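Local structure of Lin1909 protein (Listeria innocua, 3FIJ) at residues L141-R146 / A193-G198; H154-E159 / K172-L177. The protein binds a manganese ion and is probably a gamma-glutamyl-gamma-aminobutyrate hydrolase of the class I glutamine amidotransferase type. All blocks are in the same frame, centred on the assembly; numbering follows the deposited sequence.

Interaction 1: L141-R146 / A193-G198; sequences LQHLQR and ARTADG. With MN (manganese (II) ion), chain I.
The imidazole of His143 and the carboxylate of Asp197 meet edge to edge, their planes only 10° apart. OD2 of Asp197 lies in the ring plane of His143 and accepts the NE2 hydrogen through its syn lone pair, at 3.1 Å between NE2 and OD2. The hydroxyl of Thr195 comes to the same ring edge, its OG1 3.5 Å from CE1 of His143. Elsewhere in the chain, Phe181 meets the ring edge-to-face, and the rings of His154 and His178 approach it at oblique angles.

The same carboxylate oxygen has a second donor. The backbone N of Leu141 reaches OD2 of Asp197 at 2.8 Å in a nearly straight bond, arriving on the anti side and 26° out of the carboxylate plane. A backbone N-H and a ring N-H two residues apart thus converge on one oxygen. The placement of the carboxylate follows from chi1 of 56°, which sets CG between the backbone N and the carbonyl carbon, and from the type I turn Thr195 to Gly198 that presents Asp197 just beyond strand 189-195. OD1 is taken up by the backbone N of Met199. The side chain of Leu141 lies against this turn, CD1 standing 4.2 Å from CB of Ala196; Leu141 also packs on Pro82 of a second subunit.

With the proton on NE2, ND1 of His143 keeps its lone pair for the manganese, 2.2 Å away. Asp197 is thus a second-shell residue: together with the metal bond at ND1, its in-plane bond at NE2 holds the ring's rotation, and its negative charge probably polarises the imidazole, making ND1 a stronger donor of electrons to the metal.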
loop_
_atom_site.group_PDB
_atom_site.type_symbol
_atom_site.label_atom_id
_atom_site.label_comp_id
_atom_site.label_asym_id
_atom_site.label_seq_id
_atom_site.Cartn_x
_atom_site.Cartn_y
_atom_site.Cartn_z
ATOM N N LEU A 141 -1.535 -32.971 4.064
ATOM C CA LEU A 141 -1.225 -32.373 2.778
ATOM C C LEU A 141 -1.587 -30.896 2.866
ATOM O O LEU A 141 -2.118 -30.448 3.873
ATOM C CB LEU A 141 -2.056 -33.029 1.680
ATOM C CG LEU A 141 -1.717 -34.492 1.407
ATOM C CD1 LEU A 141 -2.754 -35.080 0.464
ATOM C CD2 LEU A 141 -0.301 -34.580 0.825
ATOM N N GLN A 142 -1.302 -30.135 1.818
ATOM C CA GLN A 142 -1.646 -28.723 1.843
ATOM C C GLN A 142 -3.147 -28.582 1.681
ATOM O O GLN A 142 -3.738 -29.175 0.770
ATOM C CB GLN A 142 -0.968 -27.959 0.707
ATOM C CG GLN A 142 -1.145 -26.451 0.848
ATOM C CD GLN A 142 -0.437 -25.668 -0.228
ATOM O OE1 GLN A 142 -0.917 -25.572 -1.363
ATOM N NE2 GLN A 142 0.714 -25.108 0.112
ATOM N N HIS A 143 -3.770 -27.804 2.559
ATOM C CA HIS A 143 -5.207 -27.594 2.459
ATOM C C HIS A 143 -5.559 -26.129 2.239
ATOM O O HIS A 143 -6.728 -25.776 2.087
ATOM C CB HIS A 143 -5.912 -28.188 3.680
ATOM C CG HIS A 143 -6.062 -29.678 3.598
ATOM N ND1 HIS A 143 -7.134 -30.284 2.977
ATOM C CD2 HIS A 143 -5.223 -30.678 3.963
ATOM C CE1 HIS A 143 -6.951 -31.593 2.962
ATOM N NE2 HIS A 143 -5.798 -31.856 3.553
ATOM N N LEU A 144 -4.534 -25.282 2.235
ATOM C CA LEU A 144 -4.716 -23.865 1.934
ATOM C C LEU A 144 -3.915 -23.739 0.646
ATOM O O LEU A 144 -2.755 -23.342 0.659
ATOM C CB LEU A 144 -4.119 -22.965 3.019
ATOM C CG LEU A 144 -4.320 -21.470 2.728
ATOM C CD1 LEU A 144 -5.795 -21.188 2.444
ATOM C CD2 LEU A 144 -3.832 -20.637 3.913
ATOM N N GLN A 145 -4.544 -24.121 -0.461
ATOM C CA GLN A 145 -3.899 -24.121 -1.765
ATOM C C GLN A 145 -3.491 -22.740 -2.255
ATOM O O GLN A 145 -4.158 -21.748 -1.981
ATOM C CB GLN A 145 -4.819 -24.781 -2.798
ATOM C CG GLN A 145 -6.020 -23.949 -3.198
ATOM C CD GLN A 145 -6.943 -24.677 -4.170
ATOM O OE1 GLN A 145 -7.435 -25.767 -3.881
ATOM N NE2 GLN A 145 -7.183 -24.069 -5.326
ATOM N N ARG A 146 -2.381 -22.692 -2.978
ATOM C CA ARG A 146 -1.878 -21.446 -3.533
ATOM C C ARG A 146 -2.293 -21.400 -4.996
ATOM O O ARG A 146 -2.329 -20.332 -5.605
ATOM C CB ARG A 146 -0.353 -21.366 -3.390
ATOM C CG ARG A 146 0.119 -21.248 -1.944
ATOM C CD ARG A 146 -0.692 -20.185 -1.214
ATOM N NE ARG A 146 -0.380 -20.088 0.214
ATOM C CZ ARG A 146 -1.138 -19.446 1.106
ATOM N NH1 ARG A 146 -2.260 -18.841 0.717
ATOM N NH2 ARG A 146 -0.775 -19.404 2.386
ATOM N N ALA A 193 -15.730 -38.824 1.880
ATOM C CA ALA A 193 -14.593 -38.370 1.092
ATOM C C ALA A 193 -13.418 -37.968 1.984
ATOM O O ALA A 193 -13.603 -37.360 3.038
ATOM C CB ALA A 193 -15.002 -37.197 0.219
ATOM N N ARG A 194 -12.215 -38.314 1.540
ATOM C CA ARG A 194 -10.982 -37.999 2.249
ATOM C C ARG A 194 -9.855 -37.768 1.241
ATOM O O ARG A 194 -9.916 -38.250 0.101
ATOM C CB ARG A 194 -10.543 -39.169 3.141
ATOM C CG ARG A 194 -11.353 -39.437 4.384
ATOM C CD ARG A 194 -10.846 -40.715 5.050
ATOM N NE ARG A 194 -11.814 -41.274 5.992
ATOM C CZ ARG A 194 -12.023 -40.815 7.221
ATOM N NH1 ARG A 194 -11.324 -39.781 7.671
ATOM N NH2 ARG A 194 -12.935 -41.393 7.998
ATOM N N THR A 195 -8.829 -37.034 1.667
ATOM C CA THR A 195 -7.650 -36.815 0.833
ATOM C C THR A 195 -6.657 -37.884 1.296
ATOM O O THR A 195 -6.789 -38.420 2.403
ATOM C CB THR A 195 -7.020 -35.429 1.054
ATOM O OG1 THR A 195 -7.215 -35.039 2.416
ATOM C CG2 THR A 195 -7.620 -34.392 0.098
ATOM N N ALA A 196 -5.663 -38.174 0.462
ATOM C CA ALA A 196 -4.664 -39.205 0.759
ATOM C C ALA A 196 -4.060 -39.159 2.163
ATOM O O ALA A 196 -3.444 -40.138 2.610
ATOM C CB ALA A 196 -3.550 -39.165 -0.289
ATOM N N ASP A 197 -4.223 -38.034 2.853
ATOM C CA ASP A 197 -3.687 -37.904 4.200
ATOM C C ASP A 197 -4.725 -38.291 5.251
ATOM O O ASP A 197 -4.491 -38.150 6.451
ATOM C CB ASP A 197 -3.193 -36.475 4.440
ATOM C CG ASP A 197 -4.274 -35.431 4.205
ATOM O OD1 ASP A 197 -5.395 -35.809 3.801
ATOM O OD2 ASP A 197 -3.998 -34.229 4.425
ATOM N N GLY A 198 -5.870 -38.782 4.792
ATOM C CA GLY A 198 -6.926 -39.192 5.702
ATOM C C GLY A 198 -7.881 -38.111 6.202
ATOM O O GLY A 198 -8.882 -38.429 6.849
HETATM MN MN MN I . -8.873 -29.728 1.826
HETATM O O HOH W 1 -10.647 -28.978 0.634
#

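Interaction 2: H154-E159 / K172-L177. With MN (manganese (II) ion), chain I.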
loop_
_atom_site.group_PDB
_atom_site.type_symbol
_atom_site.label_atom_id
_atom_site.label_comp_id
_atom_site.label_asym_id
_atom_site.label_seq_id
_atom_site.Cartn_x
_atom_site.Cartn_y
_atom_site.Cartn_z
ATOM N N HIS A 154 -6.069 -31.098 -4.475
ATOM C CA HIS A 154 -5.796 -32.395 -3.869
ATOM C C HIS A 154 -6.858 -33.415 -4.274
ATOM O O HIS A 154 -8.036 -33.072 -4.413
ATOM C CB HIS A 154 -5.663 -32.297 -2.325
ATOM C CG HIS A 154 -6.838 -31.677 -1.615
ATOM N ND1 HIS A 154 -8.147 -31.908 -1.978
ATOM C CD2 HIS A 154 -6.890 -30.911 -0.495
ATOM C CE1 HIS A 154 -8.957 -31.315 -1.111
ATOM N NE2 HIS A 154 -8.217 -30.706 -0.202
ATOM N N THR A 155 -6.430 -34.660 -4.487
ATOM C CA THR A 155 -7.351 -35.714 -4.902
ATOM C C THR A 155 -8.045 -36.437 -3.739
ATOM O O THR A 155 -7.426 -36.794 -2.745
ATOM C CB THR A 155 -6.645 -36.750 -5.856
ATOM O OG1 THR A 155 -6.797 -38.081 -5.344
ATOM C CG2 THR A 155 -5.175 -36.421 -6.035
ATOM N N ILE A 156 -9.345 -36.647 -3.882
ATOM C CA ILE A 156 -10.132 -37.295 -2.845
ATOM C C ILE A 156 -10.696 -38.649 -3.238
ATOM O O ILE A 156 -11.135 -38.848 -4.370
ATOM C CB ILE A 156 -11.316 -36.409 -2.436
ATOM C CG1 ILE A 156 -12.163 -36.078 -3.674
ATOM C CG2 ILE A 156 -10.797 -35.154 -1.759
ATOM C CD1 ILE A 156 -13.407 -35.245 -3.401
ATOM N N ASP A 157 -10.682 -39.574 -2.283
ATOM C CA ASP A 157 -11.219 -40.915 -2.478
ATOM C C ASP A 157 -12.688 -40.791 -2.099
ATOM O O ASP A 157 -13.022 -40.278 -1.026
ATOM C CB ASP A 157 -10.519 -41.903 -1.548
ATOM C CG ASP A 157 -9.024 -41.935 -1.756
ATOM O OD1 ASP A 157 -8.574 -42.419 -2.814
ATOM O OD2 ASP A 157 -8.288 -41.470 -0.863
ATOM N N ILE A 158 -13.563 -41.256 -2.978
ATOM C CA ILE A 158 -14.994 -41.151 -2.750
ATOM C C ILE A 158 -15.645 -42.480 -2.417
ATOM O O ILE A 158 -15.330 -43.501 -3.017
ATOM C CB ILE A 158 -15.682 -40.552 -3.990
ATOM C CG1 ILE A 158 -15.069 -39.180 -4.294
ATOM C CG2 ILE A 158 -17.177 -40.430 -3.761
ATOM C CD1 ILE A 158 -15.638 -38.490 -5.518
ATOM N N GLU A 159 -16.551 -42.458 -1.447
ATOM C CA GLU A 159 -17.285 -43.651 -1.043
ATOM C C GLU A 159 -18.252 -43.960 -2.191
ATOM O O GLU A 159 -19.209 -43.228 -2.396
ATOM C CB GLU A 159 -18.053 -43.355 0.249
ATOM C CG GLU A 159 -18.913 -44.490 0.744
ATOM C CD GLU A 159 -18.136 -45.779 0.848
ATOM O OE1 GLU A 159 -17.054 -45.759 1.480
ATOM O OE2 GLU A 159 -18.606 -46.803 0.298
ATOM N N LYS A 172 -11.291 -37.710 -7.903
ATOM C CA LYS A 172 -11.561 -36.374 -8.443
ATOM C C LYS A 172 -10.726 -35.318 -7.707
ATOM O O LYS A 172 -10.583 -35.384 -6.482
ATOM C CB LYS A 172 -13.048 -36.051 -8.258
ATOM C CG LYS A 172 -13.423 -34.582 -8.366
ATOM C CD LYS A 172 -13.567 -34.142 -9.799
ATOM C CE LYS A 172 -14.249 -32.786 -9.867
ATOM N NZ LYS A 172 -15.439 -32.779 -8.976
ATOM N N LEU A 173 -10.167 -34.356 -8.437
ATOM C CA LEU A 173 -9.389 -33.309 -7.781
ATOM C C LEU A 173 -10.310 -32.169 -7.380
ATOM O O LEU A 173 -11.093 -31.670 -8.178
ATOM C CB LEU A 173 -8.257 -32.799 -8.672
ATOM C CG LEU A 173 -6.888 -33.446 -8.386
ATOM C CD1 LEU A 173 -6.971 -34.957 -8.598
ATOM C CD2 LEU A 173 -5.828 -32.850 -9.294
ATOM N N VAL A 174 -10.198 -31.769 -6.122
ATOM C CA VAL A 174 -11.038 -30.727 -5.548
ATOM C C VAL A 174 -10.184 -29.610 -4.913
ATOM O O VAL A 174 -9.046 -29.853 -4.516
ATOM C CB VAL A 174 -11.967 -31.399 -4.515
ATOM C CG1 VAL A 174 -11.790 -30.784 -3.150
ATOM C CG2 VAL A 174 -13.395 -31.352 -5.005
ATOM N N ASN A 175 -10.719 -28.392 -4.817
ATOM C CA ASN A 175 -9.931 -27.298 -4.238
ATOM C C ASN A 175 -9.896 -27.325 -2.707
ATOM O O ASN A 175 -10.560 -28.154 -2.085
ATOM C CB ASN A 175 -10.405 -25.929 -4.750
ATOM C CG ASN A 175 -11.870 -25.644 -4.455
ATOM O OD1 ASN A 175 -12.583 -26.454 -3.861
ATOM N ND2 ASN A 175 -12.324 -24.472 -4.880
ATOM N N SER A 176 -9.109 -26.432 -2.107
ATOM C CA SER A 176 -8.977 -26.417 -0.655
ATOM C C SER A 176 -8.539 -25.043 -0.131
ATOM O O SER A 176 -7.507 -24.512 -0.540
ATOM C CB SER A 176 -7.969 -27.501 -0.241
ATOM O OG SER A 176 -8.021 -27.783 1.143
ATOM N N LEU A 177 -9.340 -24.477 0.768
ATOM C CA LEU A 177 -9.063 -23.166 1.358
ATOM C C LEU A 177 -9.367 -23.195 2.852
ATOM O O LEU A 177 -10.138 -22.373 3.348
ATOM C CB LEU A 177 -9.932 -22.083 0.708
ATOM C CG LEU A 177 -9.627 -21.634 -0.720
ATOM C CD1 LEU A 177 -8.154 -21.259 -0.829
ATOM C CD2 LEU A 177 -9.945 -22.739 -1.696
HETATM MN MN MN I . -8.873 -29.728 1.826
HETATM O O HOH W 1 -10.647 -28.978 0.634
#
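Strand 154-158 and the short strand 172-174 run antiparallel, and His154 pairs with Val174 through two backbone bonds: N of Val174 to O of His154 at 3.0 Å and N of His154 to O of Val174 at 3.2 Å. The side chains of this hydrogen-bonded pair lie side by side and point the same way, with CG1 of Val174 3.5 Å from CE1 of His154. A chi1 of 55° folds the His154 ring back over its own backbone, between N and C, and from there NE2 reaches the manganese at 2.3 Å.

Ser176, just past the strand, turns its OG away from its own backbone N (chi1 -165°), which brings the hydroxyl oxygen to 2.2 Å from the metal, while CB lies 3.2 Å from NE2 of His154. A water bound to the manganese donates to O of Asn175.

On the other face of the sheet Thr155 and Leu173 form the non-hydrogen-bonded pair. CD1 of Leu173 sits 3.3 Å from CB of Thr155, closer than usual for two carbons, and both first torsions lie off the staggered positions, consistent with strain. Back on the His154 face, CD1 of Ile156 touches CG2 of Val174. His143, His178 and Glu201 supply the remaining protein ligands. This is a metal site at the end of an antiparallel pair, where 172-174 is the chain's outermost strand in the mixed sheet of the class I glutamine amidotransferase-like fold.

Overall arrangement
Interaction 2 is buried and interaction 1 only partly so, yet their centres lie about 7 Å apart and both supply ligands to one manganese ion and reach the second subunit. Interaction 2 nests, along the chain, inside the loop closed by interaction 1, and strands 189-195 and 154-158 are neighbours in the same sheet. Their chemistry differs with place: 154-159 / 172-177 is a backbone-paired strand edge carrying two first-shell ligands, whereas 141-146 / 193-198 joins a loop to a turn through a carboxylate behind one histidine. Gln145 OE1, at 2.5 Å from the backbone N of Ser176, probably ties the two together.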